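Local coordinates for sensor protein (Pseudomonas syringae pv. tomato, PDB 2R8R) that probably binds ATP as the N-terminal KdpD domain of a membrane sensor kinase thought to phosphorylate a protein histidine in a two-component system, at residues L72-L77 / T96-S101; A13-G18 / T123-H128; Y21-A26 / L89-A94. One frame throughout, in Å; residues are numbered along the deposited sequence.

Contact 1 (L72-L77 / T96-S101)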
loop_
_atom_site.group_PDB
_atom_site.type_symbol
_atom_site.label_atom_id
_atom_site.label_comp_id
_atom_site.label_asym_id
_atom_site.label_seq_id
_atom_site.Cartn_x
_atom_site.Cartn_y
_atom_site.Cartn_z
ATOM N N LEU A 72 8.296 -15.656 -3.587
ATOM C CA LEU A 72 7.303 -14.809 -2.940
ATOM C C LEU A 72 7.870 -14.300 -1.610
ATOM O O LEU A 72 8.590 -15.019 -0.958
ATOM C CB LEU A 72 6.014 -15.607 -2.697
ATOM C CG LEU A 72 5.280 -16.172 -3.935
ATOM C CD1 LEU A 72 3.895 -16.730 -3.603
ATOM C CD2 LEU A 72 5.178 -15.093 -5.008
ATOM N N GLU A 73 7.582 -13.038 -1.261
ATOM C CA GLU A 73 8.031 -12.389 -0.013
ATOM C C GLU A 73 6.799 -11.957 0.770
ATOM O O GLU A 73 5.862 -11.410 0.197
ATOM C CB GLU A 73 8.877 -11.146 -0.295
ATOM C CG GLU A 73 10.105 -11.348 -1.169
ATOM C CD GLU A 73 10.642 -10.033 -1.688
ATOM O OE1 GLU A 73 9.828 -9.162 -2.087
ATOM O OE2 GLU A 73 11.884 -9.832 -1.679
ATOM N N GLU A 74 6.775 -12.242 2.067
ATOM C CA GLU A 74 5.749 -11.725 2.948
ATOM C C GLU A 74 6.396 -11.106 4.163
ATOM O O GLU A 74 7.488 -11.489 4.572
ATOM C CB GLU A 74 4.835 -12.841 3.495
ATOM C CG GLU A 74 3.611 -13.218 2.717
ATOM C CD GLU A 74 2.942 -12.093 2.022
ATOM O OE1 GLU A 74 2.818 -11.012 2.632
ATOM O OE2 GLU A 74 2.509 -12.306 0.874
HETATM N N MSE A 75 5.660 -10.170 4.746
HETATM C CA MSE A 75 5.911 -9.668 6.052
HETATM C C MSE A 75 5.994 -10.831 7.062
HETATM O O MSE A 75 5.176 -11.796 7.031
HETATM C CB MSE A 75 4.775 -8.749 6.413
HETATM C CG MSE A 75 4.895 -8.113 7.710
HETATM SE SE MSE A 75 3.280 -7.123 8.135
HETATM C CE MSE A 75 2.022 -8.516 8.103
ATOM N N ASP A 76 7.007 -10.742 7.922
ATOM C CA ASP A 76 7.190 -11.701 8.976
ATOM C C ASP A 76 6.356 -11.301 10.185
ATOM O O ASP A 76 6.852 -10.765 11.152
ATOM C CB ASP A 76 8.659 -11.823 9.321
ATOM C CG ASP A 76 8.948 -12.990 10.214
ATOM O OD1 ASP A 76 8.015 -13.677 10.670
ATOM O OD2 ASP A 76 10.135 -13.240 10.441
ATOM N N LEU A 77 5.073 -11.612 10.109
ATOM C CA LEU A 77 4.086 -11.241 11.104
ATOM C C LEU A 77 4.452 -11.749 12.513
ATOM O O LEU A 77 4.364 -11.009 13.503
ATOM C CB LEU A 77 2.732 -11.812 10.670
ATOM C CG LEU A 77 1.484 -11.539 11.528
ATOM C CD1 LEU A 77 1.239 -10.020 11.703
ATOM C CD2 LEU A 77 0.246 -12.265 10.897
ATOM N N THR A 96 -3.078 -9.892 -1.254
ATOM C CA THR A 96 -3.430 -11.280 -0.969
ATOM C C THR A 96 -2.123 -12.009 -0.691
ATOM O O THR A 96 -1.229 -11.992 -1.526
ATOM C CB THR A 96 -4.195 -11.904 -2.165
ATOM O OG1 THR A 96 -5.476 -11.271 -2.263
ATOM C CG2 THR A 96 -4.416 -13.422 -1.996
ATOM N N ASN A 97 -1.999 -12.593 0.503
ATOM C CA ASN A 97 -0.744 -13.177 0.962
ATOM C C ASN A 97 -0.332 -14.442 0.195
ATOM O O ASN A 97 -1.150 -15.119 -0.376
ATOM C CB ASN A 97 -0.812 -13.521 2.463
ATOM C CG ASN A 97 -0.935 -12.300 3.356
ATOM O OD1 ASN A 97 -0.592 -11.192 2.964
ATOM N ND2 ASN A 97 -1.423 -12.507 4.572
ATOM N N ALA A 98 0.960 -14.732 0.252
ATOM C CA ALA A 98 1.604 -15.871 -0.355
ATOM C C ALA A 98 1.002 -17.124 0.213
ATOM O O ALA A 98 0.701 -17.157 1.414
ATOM C CB ALA A 98 3.152 -15.821 -0.047
ATOM N N PRO A 99 0.834 -18.174 -0.628
ATOM C CA PRO A 99 0.275 -19.434 -0.125
ATOM C C PRO A 99 1.004 -19.965 1.114
ATOM O O PRO A 99 2.219 -19.847 1.214
ATOM C CB PRO A 99 0.443 -20.401 -1.330
ATOM C CG PRO A 99 0.448 -19.500 -2.537
ATOM C CD PRO A 99 1.197 -18.274 -2.064
ATOM N N GLY A 100 0.252 -20.546 2.051
ATOM C CA GLY A 100 0.833 -21.048 3.296
ATOM C C GLY A 100 0.862 -20.023 4.422
ATOM O O GLY A 100 1.355 -20.310 5.516
ATOM N N SER A 101 0.342 -18.822 4.160
ATOM C CA SER A 101 0.318 -17.767 5.149
ATOM C C SER A 101 -0.836 -18.056 6.079
ATOM O O SER A 101 -1.850 -18.595 5.669
ATOM C CB SER A 101 0.129 -16.412 4.476
ATOM O OG SER A 101 1.262 -16.076 3.708
#
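E74 reaches with its carboxylate from the end of strand 70-74 to the backbone of A98. The A98 N donates to E74 OE2 at 2.9 Å, with an N-H...O angle of 149°, and meets the oxygen from above the carboxylate plane. The chain of E74 bends at chi2 (-35°), setting the carboxylate beside the N97-A98 backbone. OE2 also accepts a bond from H95 and OE1 forms a salt bridge with R106, so both oxygens of this buried acid are engaged; the positive charge of R106 would be expected to favour its ionised form.

The side chain of N97 crosses that of E74 at about a right angle, its amide plane turned 51° from the carboxylate. OD1 of N97 lies 3.4 Å from OE1 of E74, two acceptors side by side, while N97 ND2 hydrogen-bonds to H103 O.

Two residues earlier on the strand, L72 points to the same loop. Its CD1 meets A98 CB at 3.7 Å and presses on P99 CD at 3.5 Å, a tight contact; the leucine and proline side chains cross at about a right angle, CD1 meeting the CD corner of the ring. A98 CB is thus flanked by L72 CD1 and by the E74 side chain.

S101 OG donates to A98 O at 2.6 Å, in the carbonyl plane and on a lone pair, bracing the type II beta turn A98-S101. The contact seats a turn of the loop after strand 87-90 against a two-stranded antiparallel beta hairpin, 63-67 with 70-74, an excursion from the P-loop NTPase-like core of the KdpD domain.

Contact 2 (A13-G18 / T123-H128); sequences AAPGVG and TVNVQH. With SO4 (sulfate ion), chain C.
N125 lays its amide against the peptide joining A14 to P15. Its OD1 sits 3.5 Å from P15 CD, at the rim of the proline ring, and its ND2 is 3.0 Å from A14 O; the two side chains, P15 and N125, cross at about a right angle. With CG beside the backbone N (chi1 -72°), the amide leaves the end of strand 119-125 toward the loop. N125 ND2 makes a weak hydrogen bond to G12 O.

Loop 13-18, between strand 7-12 and helix 19-32, is consistent with a Walker A P-loop. G16 N donates almost straight to sulfate O1 (3.0 Å, 173°), and G18 N to O2 at 3.1 Å. K19 NZ and T20 N complete the grip on the anion, which probably came from the crystallisation liquor. A14 and V17 also touch L169 of helix 166-174.

A water bridges the segments further along. It donates to A13 O and accepts from both Q127 N and Q127 NE2, the latter at 2.8 Å. V126 CG1 lies near A13 O at 4.0 Å, and the V126 side chain also packs on helix 194-209.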
loop_
_atom_site.group_PDB
_atom_site.type_symbol
_atom_site.label_atom_id
_atom_site.label_comp_id
_atom_site.label_asym_id
_atom_site.label_seq_id
_atom_site.Cartn_x
_atom_site.Cartn_y
_atom_site.Cartn_z
ATOM N N ALA A 13 -4.793 7.422 -5.945
ATOM C CA ALA A 13 -5.568 7.073 -7.152
ATOM C C ALA A 13 -4.937 5.928 -7.983
ATOM O O ALA A 13 -5.631 5.210 -8.694
ATOM C CB ALA A 13 -5.725 8.309 -8.044
ATOM N N ALA A 14 -3.615 5.772 -7.880
ATOM C CA ALA A 14 -2.869 4.901 -8.762
ATOM C C ALA A 14 -1.460 4.743 -8.247
ATOM O O ALA A 14 -1.009 5.529 -7.401
ATOM C CB ALA A 14 -2.820 5.491 -10.261
ATOM N N PRO A 15 -0.748 3.731 -8.778
ATOM C CA PRO A 15 0.677 3.598 -8.629
ATOM C C PRO A 15 1.408 4.857 -9.146
ATOM O O PRO A 15 1.062 5.388 -10.210
ATOM C CB PRO A 15 0.993 2.371 -9.518
ATOM C CG PRO A 15 -0.222 1.592 -9.544
ATOM C CD PRO A 15 -1.311 2.610 -9.551
ATOM N N GLY A 16 2.388 5.316 -8.378
ATOM C CA GLY A 16 3.236 6.413 -8.776
ATOM C C GLY A 16 2.860 7.763 -8.218
ATOM O O GLY A 16 3.515 8.727 -8.535
ATOM N N VAL A 17 1.822 7.844 -7.386
ATOM C CA VAL A 17 1.382 9.133 -6.839
ATOM C C VAL A 17 2.168 9.586 -5.608
ATOM O O VAL A 17 2.082 10.745 -5.218
ATOM C CB VAL A 17 -0.160 9.171 -6.584
ATOM C CG1 VAL A 17 -0.900 9.005 -7.917
ATOM C CG2 VAL A 17 -0.605 8.129 -5.486
ATOM N N GLY A 18 2.989 8.695 -5.051
ATOM C CA GLY A 18 3.840 9.016 -3.901
ATOM C C GLY A 18 3.382 8.531 -2.547
ATOM O O GLY A 18 3.796 9.046 -1.532
ATOM N N THR A 123 -0.501 1.698 2.857
ATOM C CA THR A 123 -0.837 2.366 1.595
ATOM C C THR A 123 -1.853 1.522 0.835
ATOM O O THR A 123 -1.859 0.294 0.940
ATOM C CB THR A 123 0.400 2.536 0.748
ATOM O OG1 THR A 123 0.869 1.240 0.395
ATOM C CG2 THR A 123 1.499 3.284 1.541
ATOM N N VAL A 124 -2.733 2.184 0.090
ATOM C CA VAL A 124 -3.624 1.495 -0.792
ATOM C C VAL A 124 -4.030 2.417 -1.941
ATOM O O VAL A 124 -4.217 3.624 -1.736
ATOM C CB VAL A 124 -4.865 1.001 -0.036
ATOM C CG1 VAL A 124 -5.850 2.181 0.294
ATOM C CG2 VAL A 124 -5.550 -0.161 -0.807
ATOM N N ASN A 125 -4.167 1.832 -3.138
ATOM C CA ASN A 125 -4.816 2.502 -4.285
ATOM C C ASN A 125 -6.322 2.316 -4.272
ATOM O O ASN A 125 -6.813 1.272 -3.882
ATOM C CB ASN A 125 -4.240 2.021 -5.605
ATOM C CG ASN A 125 -2.871 2.531 -5.836
ATOM O OD1 ASN A 125 -1.952 1.784 -6.217
ATOM N ND2 ASN A 125 -2.689 3.793 -5.561
ATOM N N VAL A 126 -7.044 3.335 -4.716
ATOM C CA VAL A 126 -8.496 3.363 -4.566
ATOM C C VAL A 126 -9.218 2.222 -5.289
ATOM O O VAL A 126 -10.297 1.828 -4.857
ATOM C CB VAL A 126 -9.075 4.714 -5.007
ATOM C CG1 VAL A 126 -9.028 4.870 -6.516
ATOM C CG2 VAL A 126 -10.461 4.843 -4.479
ATOM N N GLN A 127 -8.609 1.699 -6.360
ATOM C CA GLN A 127 -9.197 0.632 -7.203
ATOM C C GLN A 127 -9.528 -0.672 -6.474
ATOM O O GLN A 127 -10.378 -1.460 -6.934
ATOM C CB GLN A 127 -8.245 0.280 -8.357
ATOM C CG GLN A 127 -6.906 -0.244 -7.883
ATOM C CD GLN A 127 -5.891 -0.425 -8.983
ATOM O OE1 GLN A 127 -5.901 -1.480 -9.617
ATOM N NE2 GLN A 127 -4.976 0.583 -9.204
ATOM N N HIS A 128 -8.839 -0.902 -5.353
ATOM C CA HIS A 128 -8.969 -2.128 -4.584
ATOM C C HIS A 128 -10.202 -2.194 -3.731
ATOM O O HIS A 128 -10.619 -3.270 -3.343
ATOM C CB HIS A 128 -7.720 -2.359 -3.736
ATOM C CG HIS A 128 -6.477 -2.492 -4.552
ATOM N ND1 HIS A 128 -6.174 -3.633 -5.271
ATOM C CD2 HIS A 128 -5.487 -1.608 -4.803
ATOM C CE1 HIS A 128 -5.033 -3.453 -5.905
ATOM N NE2 HIS A 128 -4.596 -2.231 -5.638
HETATM S S SO4 C . 3.328 5.078 -4.963
HETATM O O1 SO4 C . 3.067 3.947 -5.811
HETATM O O2 SO4 C . 4.337 5.962 -5.446
HETATM O O3 SO4 C . 1.989 5.669 -4.865
HETATM O O4 SO4 C . 3.935 4.585 -3.718
HETATM O O HOH W 1 -6.281 2.815 -8.184
#

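Contact 3 (Y21-A26 / L89-A94)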
loop_
_atom_site.group_PDB
_atom_site.type_symbol
_atom_site.label_atom_id
_atom_site.label_comp_id
_atom_site.label_asym_id
_atom_site.label_seq_id
_atom_site.Cartn_x
_atom_site.Cartn_y
_atom_site.Cartn_z
ATOM N N TYR A 21 6.478 6.927 -0.397
ATOM C CA TYR A 21 7.334 8.015 0.033
ATOM C C TYR A 21 6.688 8.814 1.193
ATOM O O TYR A 21 7.359 9.113 2.188
ATOM C CB TYR A 21 7.637 8.931 -1.156
ATOM C CG TYR A 21 8.671 9.999 -0.844
ATOM C CD1 TYR A 21 10.018 9.713 -0.976
ATOM C CD2 TYR A 21 8.312 11.280 -0.438
ATOM C CE1 TYR A 21 10.987 10.635 -0.715
ATOM C CE2 TYR A 21 9.305 12.237 -0.166
ATOM C CZ TYR A 21 10.643 11.881 -0.306
ATOM O OH TYR A 21 11.699 12.751 -0.067
ATOM N N ALA A 22 5.408 9.165 1.051
ATOM C CA ALA A 22 4.665 9.870 2.099
ATOM C C ALA A 22 4.639 9.079 3.414
ATOM O O ALA A 22 4.911 9.630 4.482
ATOM C CB ALA A 22 3.246 10.228 1.649
HETATM N N MSE A 23 4.352 7.788 3.320
HETATM C CA MSE A 23 4.413 6.920 4.462
HETATM C C MSE A 23 5.804 6.893 5.147
HETATM O O MSE A 23 5.877 6.875 6.396
HETATM C CB MSE A 23 3.966 5.503 4.094
HETATM C CG MSE A 23 4.085 4.534 5.283
HETATM SE SE MSE A 23 3.582 2.695 4.929
HETATM C CE MSE A 23 4.955 2.243 3.592
ATOM N N LEU A 24 6.881 6.865 4.346
ATOM C CA LEU A 24 8.210 6.761 4.896
ATOM C C LEU A 24 8.652 8.063 5.555
ATOM O O LEU A 24 9.318 8.006 6.601
ATOM C CB LEU A 24 9.219 6.288 3.842
ATOM C CG LEU A 24 9.047 4.840 3.329
ATOM C CD1 LEU A 24 10.182 4.532 2.359
ATOM C CD2 LEU A 24 9.015 3.826 4.463
ATOM N N GLN A 25 8.244 9.216 4.977
ATOM C CA GLN A 25 8.463 10.529 5.618
ATOM C C GLN A 25 7.678 10.677 6.909
ATOM O O GLN A 25 8.178 11.240 7.876
ATOM C CB GLN A 25 8.088 11.696 4.692
ATOM C CG GLN A 25 9.031 11.952 3.510
ATOM C CD GLN A 25 10.414 12.485 3.940
ATOM O OE1 GLN A 25 10.764 12.487 5.131
ATOM N NE2 GLN A 25 11.189 12.949 2.972
ATOM N N ALA A 26 6.451 10.176 6.947
ATOM C CA ALA A 26 5.668 10.205 8.184
ATOM C C ALA A 26 6.377 9.372 9.243
ATOM O O ALA A 26 6.430 9.733 10.417
ATOM C CB ALA A 26 4.252 9.705 7.952
ATOM N N LEU A 89 5.283 -0.345 9.508
ATOM C CA LEU A 89 4.999 0.121 8.158
ATOM C C LEU A 89 4.716 -1.053 7.233
ATOM O O LEU A 89 5.525 -2.006 7.128
ATOM C CB LEU A 89 6.171 0.934 7.605
ATOM C CG LEU A 89 6.710 1.981 8.570
ATOM C CD1 LEU A 89 7.798 2.761 7.833
ATOM C CD2 LEU A 89 5.593 2.869 9.098
ATOM N N VAL A 90 3.551 -0.989 6.600
ATOM C CA VAL A 90 3.003 -2.097 5.780
ATOM C C VAL A 90 2.413 -1.556 4.460
ATOM O O VAL A 90 1.296 -1.029 4.445
ATOM C CB VAL A 90 1.913 -2.880 6.541
ATOM C CG1 VAL A 90 1.335 -4.052 5.660
ATOM C CG2 VAL A 90 2.447 -3.393 7.902
ATOM N N ASP A 91 3.194 -1.642 3.374
ATOM C CA ASP A 91 2.705 -1.319 2.035
ATOM C C ASP A 91 1.606 -2.276 1.600
ATOM O O ASP A 91 1.591 -3.430 2.002
ATOM C CB ASP A 91 3.852 -1.304 1.004
ATOM C CG ASP A 91 4.297 0.111 0.655
ATOM O OD1 ASP A 91 3.414 0.975 0.410
ATOM O OD2 ASP A 91 5.521 0.356 0.603
ATOM N N GLU A 92 0.655 -1.764 0.829
ATOM C CA GLU A 92 -0.298 -2.589 0.100
ATOM C C GLU A 92 -1.343 -3.337 0.929
ATOM O O GLU A 92 -1.299 -4.561 1.064
ATOM C CB GLU A 92 0.443 -3.496 -0.890
ATOM C CG GLU A 92 1.114 -2.601 -1.951
ATOM C CD GLU A 92 1.957 -3.313 -3.007
ATOM O OE1 GLU A 92 1.899 -4.580 -3.117
ATOM O OE2 GLU A 92 2.674 -2.560 -3.736
ATOM N N LEU A 93 -2.307 -2.555 1.419
ATOM C CA LEU A 93 -3.345 -2.983 2.349
ATOM C C LEU A 93 -4.269 -4.087 1.771
ATOM O O LEU A 93 -4.776 -4.943 2.526
ATOM C CB LEU A 93 -4.179 -1.737 2.726
ATOM C CG LEU A 93 -5.409 -1.808 3.632
ATOM C CD1 LEU A 93 -5.122 -2.445 5.026
ATOM C CD2 LEU A 93 -5.989 -0.414 3.770
ATOM N N ALA A 94 -4.501 -4.026 0.459
ATOM C CA ALA A 94 -5.273 -5.030 -0.317
ATOM C C ALA A 94 -4.529 -6.317 -0.753
ATOM O O ALA A 94 -5.134 -7.196 -1.324
ATOM C CB ALA A 94 -5.898 -4.370 -1.552
#
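Helix 19-32 passes over the end of strand 87-90, with the CA atoms of M23 and L89 7.8 Å apart as the nearest pair. The side chain of M23, a selenomethionine, reaches from the helix toward the strand. It extends with CG anti to the backbone N (chi1 177°) and bends at chi3 (64°), which turns the terminal methyl toward the D91 carboxylate. Its SE lies over the backbone, 4.0 Å from V90 N and 4.1 Å from L89 CB, and the side chains of M23 and L89 slide past each other in opposite directions. At the tip, M23 CE comes to 3.6 Å from D91 OD2 and is at similar distances from D91 CG and OD1, so that the methyl abuts the carboxylate as a whole.

L24 makes the second apolar contact. Its CB does not head for the strand, but the branch swings round and brings CD2 to 3.7 Å from L89 CD1. L89 thereby meets two successive helix residues, M23 at its CB and L24 at its CD1 methyl.

This is how the helix after a P-loop packs on the central parallel sheet of an alpha/beta P-loop NTPase fold. Strand 87-90 lies within that sheet, between 37-39 and 119-125, and Y121 of the latter also touches M23 and L89.

The polar groups of D91 are satisfied beyond the helix segment. OD1 accepts from the hydroxyls of T20 and T123, and OD2 accepts from the backbone N of E43. Just past the end of strand 87-90, with its side chain about 6 Å from the bound sulfate (nearest atoms), D91 is positioned like a Walker B aspartate, although such a role is an inference.

Contacts 2 and 3 meet on neighbouring strands of the parallel sheet, 119-125 and 87-90, with centres 11 Å apart. A probable hydrogen bond between T123 O and L93 N, 2.9 Å, links strand 119-125 to the loop after 87-90, and H128 CB packs on A94 CB at 3.5 Å. The sulfate held by the loop of contact 2 is about 6 Å from the D91 side chain of contact 3. Contact 1 is more remote, its centre about 17 Å from that of contact 3 and 21 Å from that of contact 2; it touches only contact 3, through M75 SE and V90 CG2, 3.8 Å apart. Along the chain, contacts 1 and 3 cross, both nested within the loop closed by contact 2.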